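Side-chain contacts in YohF (Salmonella typhimurium, PDB 6WON), which probably acts as an oxidoreductase of the short-chain dehydrogenase/reductase family, perhaps on acetoin: residues Met3-Ile8 with Gln131-Arg136; Ala72-Ile77 with Ala125-Lys130; Ser142-Thr147 with Ser153-Ala158; Ala220-Trp225 with Gln237-Asp242. All coordinates share one frame; numbering follows the deposited sequence.

Contact 1: Met3-Ile8 with Gln131-Arg136; sequences MTKVAI and QGEGGR
Lys5 meets Glu133 through the charged ends of the two side chains, and this pair is the whole of the contact, because the backbones stay well separated: even the closest alpha carbons, CA of Lys5 and CA of Gly135, are 9.5 Å apart. Lys5 lies near the start of the first strand. Its chain turns about the CB-CG bond (chi2 -63°) and then runs out straight, which carries NZ across the gap to lie 2.8 Å from OE1 of Glu133. The glutamate is extended beyond CG and reaches from the turn that follows helix 103-131, where Gly132 leaves the helical path with positive phi. The two side chains approach at a slant, and a single carboxylate oxygen forms the salt bridge. Further along, Val6 and Ile8 pair with strand 85-88, which separates this strand from strand 135-140, so the ion pair spans a neighbour in the sheet. Arg82 and Asp84 add weak, long ion pairs to Glu133 and Lys5 respectively, making a small network of alternating charge. With Glu133 exposed and Lys5 partly so, solvent probably screens the attraction, which implies a modest electrostatic tie at the surface rather than a buried link.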
# COMPACT_ATOMS: atom_id res chain seq x y z
N MET B 3 35.39 20.28 -0.70
CA MET B 3 34.14 19.89 -0.07
C MET B 3 32.95 19.96 -1.02
O MET B 3 31.82 19.72 -0.57
CB MET B 3 33.86 20.79 1.14
CG MET B 3 34.46 20.34 2.47
SD MET B 3 34.39 21.65 3.72
CE MET B 3 33.15 21.01 4.86
N THR B 4 33.15 20.28 -2.30
CA THR B 4 32.02 20.44 -3.22
C THR B 4 31.48 19.09 -3.66
O THR B 4 32.24 18.23 -4.13
CB THR B 4 32.40 21.27 -4.44
OG1 THR B 4 32.95 22.52 -4.03
CG2 THR B 4 31.15 21.55 -5.28
N LYS B 5 30.18 18.90 -3.52
CA LYS B 5 29.51 17.66 -3.89
C LYS B 5 29.00 17.74 -5.32
O LYS B 5 28.75 18.82 -5.87
CB LYS B 5 28.35 17.36 -2.94
CG LYS B 5 28.73 17.35 -1.45
CD LYS B 5 29.73 16.25 -1.16
CE LYS B 5 29.98 16.09 0.34
NZ LYS B 5 30.94 14.98 0.63
N VAL B 6 28.83 16.57 -5.93
CA VAL B 6 28.42 16.48 -7.33
C VAL B 6 27.07 15.78 -7.40
O VAL B 6 26.89 14.72 -6.79
CB VAL B 6 29.47 15.73 -8.17
CG1 VAL B 6 28.93 15.43 -9.57
CG2 VAL B 6 30.75 16.55 -8.26
N ALA B 7 26.14 16.37 -8.13
CA ALA B 7 24.87 15.75 -8.46
C ALA B 7 24.82 15.50 -9.96
O ALA B 7 25.13 16.38 -10.76
CB ALA B 7 23.68 16.63 -8.06
N ILE B 8 24.41 14.30 -10.34
CA ILE B 8 24.13 13.98 -11.73
C ILE B 8 22.63 13.77 -11.89
O ILE B 8 22.02 13.04 -11.10
CB ILE B 8 24.94 12.77 -12.21
CG1 ILE B 8 26.40 13.20 -12.36
CG2 ILE B 8 24.37 12.25 -13.52
CD1 ILE B 8 27.33 12.07 -12.56
N GLN B 131 34.29 6.32 -2.88
CA GLN B 131 34.54 7.62 -2.24
C GLN B 131 34.44 7.53 -0.73
O GLN B 131 35.12 8.28 -0.01
CB GLN B 131 33.55 8.67 -2.75
CG GLN B 131 33.83 9.17 -4.16
CD GLN B 131 32.55 9.57 -4.88
OE1 GLN B 131 32.52 9.63 -6.11
NE2 GLN B 131 31.49 9.84 -4.12
N GLY B 132 33.60 6.63 -0.22
CA GLY B 132 33.50 6.42 1.22
C GLY B 132 32.80 7.51 1.99
O GLY B 132 32.92 7.55 3.22
N GLU B 133 32.06 8.39 1.32
CA GLU B 133 31.40 9.52 1.97
C GLU B 133 29.88 9.45 1.85
O GLU B 133 29.20 10.47 2.03
CB GLU B 133 31.92 10.84 1.41
CG GLU B 133 33.34 11.18 1.86
CD GLU B 133 33.93 12.35 1.09
OE1 GLU B 133 33.20 13.33 0.84
OE2 GLU B 133 35.13 12.28 0.74
N GLY B 134 29.33 8.27 1.54
CA GLY B 134 27.90 8.15 1.37
C GLY B 134 27.41 8.81 0.09
O GLY B 134 28.17 9.21 -0.80
N GLY B 135 26.09 8.91 -0.00
CA GLY B 135 25.49 9.48 -1.19
C GLY B 135 23.98 9.34 -1.14
O GLY B 135 23.41 8.78 -0.20
N ARG B 136 23.35 9.87 -2.18
CA ARG B 136 21.90 9.87 -2.30
C ARG B 136 21.54 9.50 -3.73
O ARG B 136 22.13 10.01 -4.67
CB ARG B 136 21.31 11.25 -1.96
CG ARG B 136 21.80 11.85 -0.65
CD ARG B 136 21.24 11.09 0.57
NE ARG B 136 21.74 11.65 1.82
CZ ARG B 136 21.24 12.75 2.39
NH1 ARG B 136 20.24 13.41 1.81
NH2 ARG B 136 21.76 13.20 3.53

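Contact 2: Ala72-Ile77 with Ala125-Lys130; sequences AIEHLI and ARHMIK
The CG2 methyl of Ile77 sits over one face of the His127 imidazole, 3.5 Å from CG2 to the centroid of the ring atoms and only 12° off the ring normal, a well-centred CH-pi contact. The second branch of the isoleucine adds to it, with CD1 of Ile77 lying 3.7 Å from CD2 of His127. These two side chains reach toward each other from opposite directions, whereas Glu74 arrives at about a right angle to the histidine and takes the edge of the ring. Here NE2 of His127 donates a short hydrogen bond to OE1 of Glu74, 2.6 Å long with an N-H...O angle of 158°. The oxygen is met on its syn side and lies near the imidazole plane, the carboxylate being turned 28° from that plane. A bend in the glutamate chain brings the carboxylate over from its helix. Gripped at the edge and packed on a face, the imidazole has little freedom to rotate, and the adjacent carboxylate would be expected to favour its positively charged form. OE2 of Glu74 is held in turn by NE2 of Gln78. Next to His127 on the same helix, Arg126 hydrogen-bonds through NH2 to the backbone O of Ile99 of the second subunit. The arrangement is a His-carboxylate hydrogen bond with an isoleucine methyl over the imidazole face, joining helices 71-80 and 103-131, which lie side by side on one face of the parallel sheet of the Rossmann-type fold.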
# COMPACT_ATOMS: atom_id res chain seq x y z
N ALA B 72 28.21 6.62 -20.70
CA ALA B 72 28.29 8.08 -20.64
C ALA B 72 28.17 8.60 -19.20
O ALA B 72 28.69 9.67 -18.88
CB ALA B 72 27.21 8.69 -21.53
N ILE B 73 27.49 7.85 -18.33
CA ILE B 73 27.46 8.24 -16.92
C ILE B 73 28.85 8.16 -16.31
O ILE B 73 29.27 9.05 -15.56
CB ILE B 73 26.46 7.36 -16.15
CG1 ILE B 73 25.05 7.55 -16.72
CG2 ILE B 73 26.50 7.70 -14.66
CD1 ILE B 73 24.44 8.90 -16.45
N GLU B 74 29.59 7.09 -16.62
CA GLU B 74 30.95 6.96 -16.10
C GLU B 74 31.85 8.07 -16.63
O GLU B 74 32.71 8.58 -15.90
CB GLU B 74 31.52 5.58 -16.46
CG GLU B 74 32.99 5.39 -16.13
CD GLU B 74 33.27 5.39 -14.63
OE1 GLU B 74 32.33 5.20 -13.83
OE2 GLU B 74 34.45 5.58 -14.25
N HIS B 75 31.65 8.49 -17.88
CA HIS B 75 32.47 9.57 -18.43
C HIS B 75 32.15 10.90 -17.75
O HIS B 75 33.06 11.69 -17.47
CB HIS B 75 32.26 9.68 -19.94
CG HIS B 75 32.60 8.43 -20.68
ND1 HIS B 75 33.83 7.81 -20.59
CD2 HIS B 75 31.86 7.68 -21.54
CE1 HIS B 75 33.83 6.74 -21.36
NE2 HIS B 75 32.65 6.63 -21.94
N LEU B 76 30.87 11.17 -17.51
CA LEU B 76 30.48 12.39 -16.82
C LEU B 76 31.07 12.43 -15.41
O LEU B 76 31.66 13.44 -14.99
CB LEU B 76 28.96 12.50 -16.78
CG LEU B 76 28.33 13.81 -16.30
CD1 LEU B 76 28.90 15.01 -17.04
CD2 LEU B 76 26.80 13.76 -16.46
N ILE B 77 30.92 11.33 -14.66
CA ILE B 77 31.53 11.24 -13.33
C ILE B 77 33.02 11.57 -13.40
O ILE B 77 33.53 12.37 -12.61
CB ILE B 77 31.29 9.84 -12.74
CG1 ILE B 77 29.80 9.59 -12.54
CG2 ILE B 77 32.04 9.70 -11.41
CD1 ILE B 77 29.47 8.16 -12.14
N ALA B 125 26.65 4.20 -7.74
CA ALA B 125 26.83 3.58 -6.43
C ALA B 125 28.25 3.06 -6.25
O ALA B 125 28.83 3.18 -5.16
CB ALA B 125 25.81 2.46 -6.24
N ARG B 126 28.85 2.51 -7.31
CA ARG B 126 30.24 2.09 -7.24
C ARG B 126 31.16 3.25 -6.86
O ARG B 126 32.09 3.08 -6.07
CB ARG B 126 30.69 1.47 -8.57
CG ARG B 126 30.29 0.02 -8.77
CD ARG B 126 30.33 -0.38 -10.25
NE ARG B 126 29.56 -1.60 -10.52
CZ ARG B 126 29.06 -1.93 -11.71
NH1 ARG B 126 29.22 -1.14 -12.77
NH2 ARG B 126 28.38 -3.07 -11.84
N HIS B 127 30.92 4.43 -7.43
CA HIS B 127 31.76 5.57 -7.09
C HIS B 127 31.50 6.04 -5.66
O HIS B 127 32.43 6.41 -4.94
CB HIS B 127 31.54 6.72 -8.07
CG HIS B 127 32.23 6.52 -9.38
ND1 HIS B 127 33.49 7.03 -9.64
CD2 HIS B 127 31.86 5.84 -10.50
CE1 HIS B 127 33.86 6.68 -10.87
NE2 HIS B 127 32.88 5.97 -11.41
N MET B 128 30.23 6.02 -5.24
CA MET B 128 29.89 6.46 -3.89
C MET B 128 30.54 5.56 -2.85
O MET B 128 31.01 6.04 -1.81
CB MET B 128 28.37 6.46 -3.70
CG MET B 128 27.65 7.55 -4.49
SD MET B 128 25.89 7.25 -4.45
CE MET B 128 25.29 8.64 -5.41
N ILE B 129 30.56 4.25 -3.10
CA ILE B 129 31.19 3.32 -2.18
C ILE B 129 32.68 3.59 -2.10
O ILE B 129 33.25 3.74 -1.01
CB ILE B 129 30.90 1.87 -2.60
CG1 ILE B 129 29.42 1.56 -2.38
CG2 ILE B 129 31.82 0.92 -1.84
CD1 ILE B 129 28.95 0.32 -3.14
N LYS B 130 33.33 3.68 -3.27
CA LYS B 130 34.76 3.96 -3.32
C LYS B 130 35.10 5.28 -2.65
O LYS B 130 36.09 5.38 -1.91
CB LYS B 130 35.24 3.96 -4.78
CG LYS B 130 36.74 3.83 -4.91
CD LYS B 130 37.24 4.15 -6.31
CE LYS B 130 38.75 4.43 -6.28
NZ LYS B 130 39.11 5.66 -7.04

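Contact 3: Ser142-Thr147 with Ser153-Ala158; sequences SVHEHT and SAYTAA
His144 and Tyr155 meet at a slant: CD2 of His144 lies at the edge of the tyrosine ring, near its plane, 3.8 Å from CE2 of Tyr155, so the rings do not stack. The imidazole is held from its own loop. CG2 of Val143 lies 3.7 Å above the plane of the His144 ring, over its centre, while ND1 of His144 donates to the backbone O of Thr147 at 2.9 Å. The carbonyl oxygen of Thr147 lies close to the imidazole plane, yet ND1 of His144 approaches it from above the carbonyl plane, with an N-H...O angle of 151°. Tyr155 has its CG anti to the backbone N (chi1 171°), which swings the phenol back from the helix toward the loop. Its OH ends 3.4 Å from CB of Ser142, with OG of Ser142 at a similar range. Thr156, next along, lays its CG2 methyl 3.6 Å from the backbone O of His144, while its OG1 turns to Ala152 and Leu149. By their place in the sequence, Ser142 and Tyr155 probably correspond to the active-site serine and tyrosine of classical short-chain dehydrogenases, so the contact probably shapes the catalytic centre. Thr147 OG1 bonds to Asn249 of the third subunit, and Thr156 packs on Ser168 of the second, placing the contact beside two subunit interfaces. The loop 142-147 follows strand 135-140 and packs against the first turns of helix 153-173, where Tyr155 also touches Asp113 of helix 103-131.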
# COMPACT_ATOMS: atom_id res chain seq x y z
N SER B 142 6.64 7.55 -10.74
CA SER B 142 5.36 8.10 -11.17
C SER B 142 4.31 7.58 -10.20
O SER B 142 4.54 6.60 -9.48
CB SER B 142 5.01 7.68 -12.60
OG SER B 142 3.62 7.61 -12.81
N VAL B 143 3.14 8.23 -10.17
CA VAL B 143 2.03 7.61 -9.46
C VAL B 143 1.77 6.21 -9.99
O VAL B 143 1.25 5.35 -9.27
CB VAL B 143 0.74 8.44 -9.53
CG1 VAL B 143 0.89 9.69 -8.70
CG2 VAL B 143 0.35 8.76 -11.00
N HIS B 144 2.17 5.94 -11.24
CA HIS B 144 1.93 4.63 -11.83
C HIS B 144 2.96 3.59 -11.40
O HIS B 144 2.90 2.45 -11.89
CB HIS B 144 1.85 4.79 -13.34
CG HIS B 144 0.80 5.77 -13.74
ND1 HIS B 144 -0.54 5.56 -13.48
CD2 HIS B 144 0.88 7.00 -14.31
CE1 HIS B 144 -1.24 6.60 -13.91
NE2 HIS B 144 -0.40 7.48 -14.43
N GLU B 145 3.87 3.94 -10.50
CA GLU B 145 4.54 2.93 -9.67
C GLU B 145 3.54 2.22 -8.75
O GLU B 145 3.86 1.14 -8.22
CB GLU B 145 5.64 3.61 -8.82
CG GLU B 145 6.39 2.69 -7.85
CD GLU B 145 7.20 3.45 -6.80
OE1 GLU B 145 7.57 4.62 -7.04
OE2 GLU B 145 7.48 2.85 -5.74
N HIS B 146 2.34 2.79 -8.56
CA HIS B 146 1.38 2.33 -7.57
C HIS B 146 0.01 1.99 -8.13
O HIS B 146 -0.66 1.10 -7.58
CB HIS B 146 1.21 3.40 -6.47
CG HIS B 146 2.50 3.81 -5.83
ND1 HIS B 146 3.20 2.99 -4.97
CD2 HIS B 146 3.25 4.93 -5.98
CE1 HIS B 146 4.32 3.59 -4.60
NE2 HIS B 146 4.37 4.77 -5.20
N THR B 147 -0.42 2.65 -9.20
CA THR B 147 -1.76 2.47 -9.73
C THR B 147 -1.65 2.50 -11.25
O THR B 147 -0.76 3.16 -11.79
CB THR B 147 -2.71 3.58 -9.21
OG1 THR B 147 -4.05 3.39 -9.70
CG2 THR B 147 -2.21 4.98 -9.61
N SER B 153 0.32 -0.42 -20.04
CA SER B 153 0.69 -1.52 -19.15
C SER B 153 2.20 -1.67 -19.05
O SER B 153 2.73 -1.95 -17.96
CB SER B 153 0.06 -2.82 -19.63
OG SER B 153 0.47 -3.13 -20.95
N ALA B 154 2.91 -1.53 -20.16
CA ALA B 154 4.37 -1.62 -20.10
C ALA B 154 4.93 -0.53 -19.20
O ALA B 154 5.77 -0.79 -18.32
CB ALA B 154 4.97 -1.52 -21.51
N TYR B 155 4.47 0.70 -19.39
CA TYR B 155 4.95 1.82 -18.58
C TYR B 155 4.64 1.59 -17.10
O TYR B 155 5.50 1.79 -16.24
CB TYR B 155 4.32 3.10 -19.11
CG TYR B 155 4.51 4.35 -18.29
CD1 TYR B 155 5.65 5.12 -18.41
CD2 TYR B 155 3.50 4.77 -17.43
CE1 TYR B 155 5.81 6.27 -17.66
CE2 TYR B 155 3.64 5.91 -16.69
CZ TYR B 155 4.79 6.66 -16.80
OH TYR B 155 4.90 7.80 -16.04
N THR B 156 3.43 1.12 -16.80
CA THR B 156 3.07 0.84 -15.41
C THR B 156 3.96 -0.24 -14.82
O THR B 156 4.46 -0.11 -13.69
CB THR B 156 1.61 0.40 -15.34
OG1 THR B 156 0.76 1.44 -15.84
CG2 THR B 156 1.23 0.00 -13.91
N ALA B 157 4.17 -1.33 -15.56
CA ALA B 157 4.99 -2.42 -15.04
C ALA B 157 6.42 -1.96 -14.81
O ALA B 157 7.04 -2.34 -13.81
CB ALA B 157 4.95 -3.61 -15.99
N ALA B 158 6.95 -1.16 -15.72
CA ALA B 158 8.33 -0.68 -15.55
C ALA B 158 8.46 0.29 -14.38
O ALA B 158 9.47 0.28 -13.67
CB ALA B 158 8.82 -0.04 -16.85

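Contact 4: Ala220-Trp225 with Gln237-Asp242; sequences ASLVAW and QSLIVD
One methyl of Leu222 does the work: its CD2 reaches both strand partners, lying 3.7 Å from CB of Leu239 and 3.7 Å from CG2 of Val241. Leu239 adds its CD1, at 4.1 Å from the same CD2 of Leu222. The side chains of Leu222 and Leu239 run roughly perpendicular to each other, whereas Leu222 and Val241 slide past one another in opposite directions. Leu222 points its CB at the strand, and its CG, anti to the backbone N (chi1 -179°), carries the methyl onward. Leu239 and Val241, two residues apart, face the helix from the same side of strand 238-241, while Ile240 between them turns away. Beyond this first shell, Val183 of the adjoining strand 178-185 also touches Leu222, and Ile219 and Leu226 of helix 216-226 pack on Val241 and Leu239. The strand, outermost in the sheet within this chain, is held by parallel backbone bonds to strand 178-185. The helix lies on the same face as helix 15-27 and turns outward to the fourth subunit, where Trp225 NE1 hydrogen-bonds to Ser221 OG of that subunit, and Ser221 OG to its Trp225 NE1, while the two Trp225 rings meet. Across the two segments no polar atoms pair: the contact is buried and aliphatic, so its hold rests on van der Waals fit and the exclusion of water, with no directional bond to fix its exact geometry.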
# COMPACT_ATOMS: atom_id res chain seq x y z
N ALA B 220 11.03 19.15 -8.23
CA ALA B 220 12.42 19.46 -7.91
C ALA B 220 12.59 19.83 -6.43
O ALA B 220 13.58 19.43 -5.80
CB ALA B 220 12.91 20.60 -8.81
N SER B 221 11.63 20.55 -5.85
CA SER B 221 11.77 20.96 -4.46
C SER B 221 11.93 19.77 -3.53
O SER B 221 12.77 19.78 -2.62
CB SER B 221 10.56 21.81 -4.05
OG SER B 221 10.71 22.25 -2.72
N LEU B 222 11.15 18.71 -3.74
CA LEU B 222 11.27 17.53 -2.90
C LEU B 222 12.57 16.79 -3.17
O LEU B 222 13.25 16.34 -2.23
CB LEU B 222 10.09 16.59 -3.11
CG LEU B 222 10.16 15.34 -2.22
CD1 LEU B 222 10.13 15.75 -0.74
CD2 LEU B 222 9.03 14.34 -2.53
N VAL B 223 12.94 16.65 -4.44
CA VAL B 223 14.22 16.04 -4.79
C VAL B 223 15.36 16.76 -4.09
O VAL B 223 16.28 16.13 -3.54
CB VAL B 223 14.41 16.03 -6.32
CG1 VAL B 223 15.84 15.62 -6.66
CG2 VAL B 223 13.40 15.07 -6.99
N ALA B 224 15.33 18.10 -4.09
CA ALA B 224 16.35 18.87 -3.37
C ALA B 224 16.35 18.54 -1.88
O ALA B 224 17.42 18.37 -1.28
CB ALA B 224 16.13 20.37 -3.55
N TRP B 225 15.17 18.46 -1.26
CA TRP B 225 15.13 18.15 0.17
C TRP B 225 15.77 16.79 0.45
O TRP B 225 16.52 16.64 1.41
CB TRP B 225 13.70 18.18 0.71
CG TRP B 225 13.68 17.79 2.17
CD1 TRP B 225 14.00 18.59 3.24
CD2 TRP B 225 13.41 16.49 2.72
NE1 TRP B 225 13.90 17.87 4.41
CE2 TRP B 225 13.56 16.58 4.12
CE3 TRP B 225 13.05 15.26 2.16
CZ2 TRP B 225 13.35 15.50 4.96
CZ3 TRP B 225 12.84 14.18 3.00
CH2 TRP B 225 12.99 14.31 4.39
N GLN B 237 11.73 4.80 0.47
CA GLN B 237 10.35 5.24 0.38
C GLN B 237 10.01 5.73 -1.03
O GLN B 237 10.89 6.12 -1.81
CB GLN B 237 10.08 6.35 1.40
CG GLN B 237 9.87 5.77 2.80
CD GLN B 237 8.74 4.75 2.79
OE1 GLN B 237 7.65 5.04 2.31
NE2 GLN B 237 9.01 3.54 3.28
N SER B 238 8.70 5.72 -1.33
CA SER B 238 8.16 6.29 -2.57
C SER B 238 7.31 7.49 -2.17
O SER B 238 6.21 7.33 -1.64
CB SER B 238 7.35 5.26 -3.35
OG SER B 238 6.96 5.76 -4.62
N LEU B 239 7.84 8.70 -2.42
CA LEU B 239 7.20 9.93 -1.96
C LEU B 239 6.40 10.51 -3.12
O LEU B 239 6.98 10.92 -4.14
CB LEU B 239 8.25 10.92 -1.44
CG LEU B 239 9.23 10.43 -0.36
CD1 LEU B 239 9.92 11.60 0.33
CD2 LEU B 239 8.51 9.58 0.68
N ILE B 240 5.09 10.54 -2.97
CA ILE B 240 4.19 10.82 -4.09
C ILE B 240 3.79 12.28 -4.07
O ILE B 240 3.28 12.79 -3.06
CB ILE B 240 2.94 9.91 -4.02
CG1 ILE B 240 3.36 8.44 -4.15
CG2 ILE B 240 1.93 10.31 -5.09
CD1 ILE B 240 2.19 7.47 -3.89
N VAL B 241 4.02 12.96 -5.18
CA VAL B 241 3.72 14.38 -5.34
C VAL B 241 2.73 14.47 -6.49
O VAL B 241 3.11 14.48 -7.66
CB VAL B 241 4.98 15.22 -5.62
CG1 VAL B 241 4.63 16.67 -5.85
CG2 VAL B 241 6.00 15.08 -4.47
N ASP B 242 1.43 14.50 -6.17
CA ASP B 242 0.46 14.26 -7.24
C ASP B 242 -0.81 15.08 -7.12
O ASP B 242 -1.82 14.73 -7.75
CB ASP B 242 0.11 12.77 -7.25
CG ASP B 242 -0.70 12.34 -6.03
OD1 ASP B 242 -0.84 13.12 -5.06
OD2 ASP B 242 -1.21 11.20 -6.03

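From the N terminus, contact 1 closes a long loop between the N-terminal end of the chain, by strand 6-9, and the turn before strand 135-140. Contact 2 lies wholly within that loop, joining helix 71-80 to helix 103-131, and the two touch where Ile8 packs on Ile77. Contact 3 follows in series, a short closure between the loop after strand 135-140 and helix 153-173, about 28 Å from contact 2 between centres. Contact 4 comes last, also in series, fixing helix 216-226 to strand 238-241 on the sheet's other face. No two cross. Contacts 3 and 4 meet where Glu145 and His146 probably hydrogen-bond to Ser238, tying the loop to the final strand.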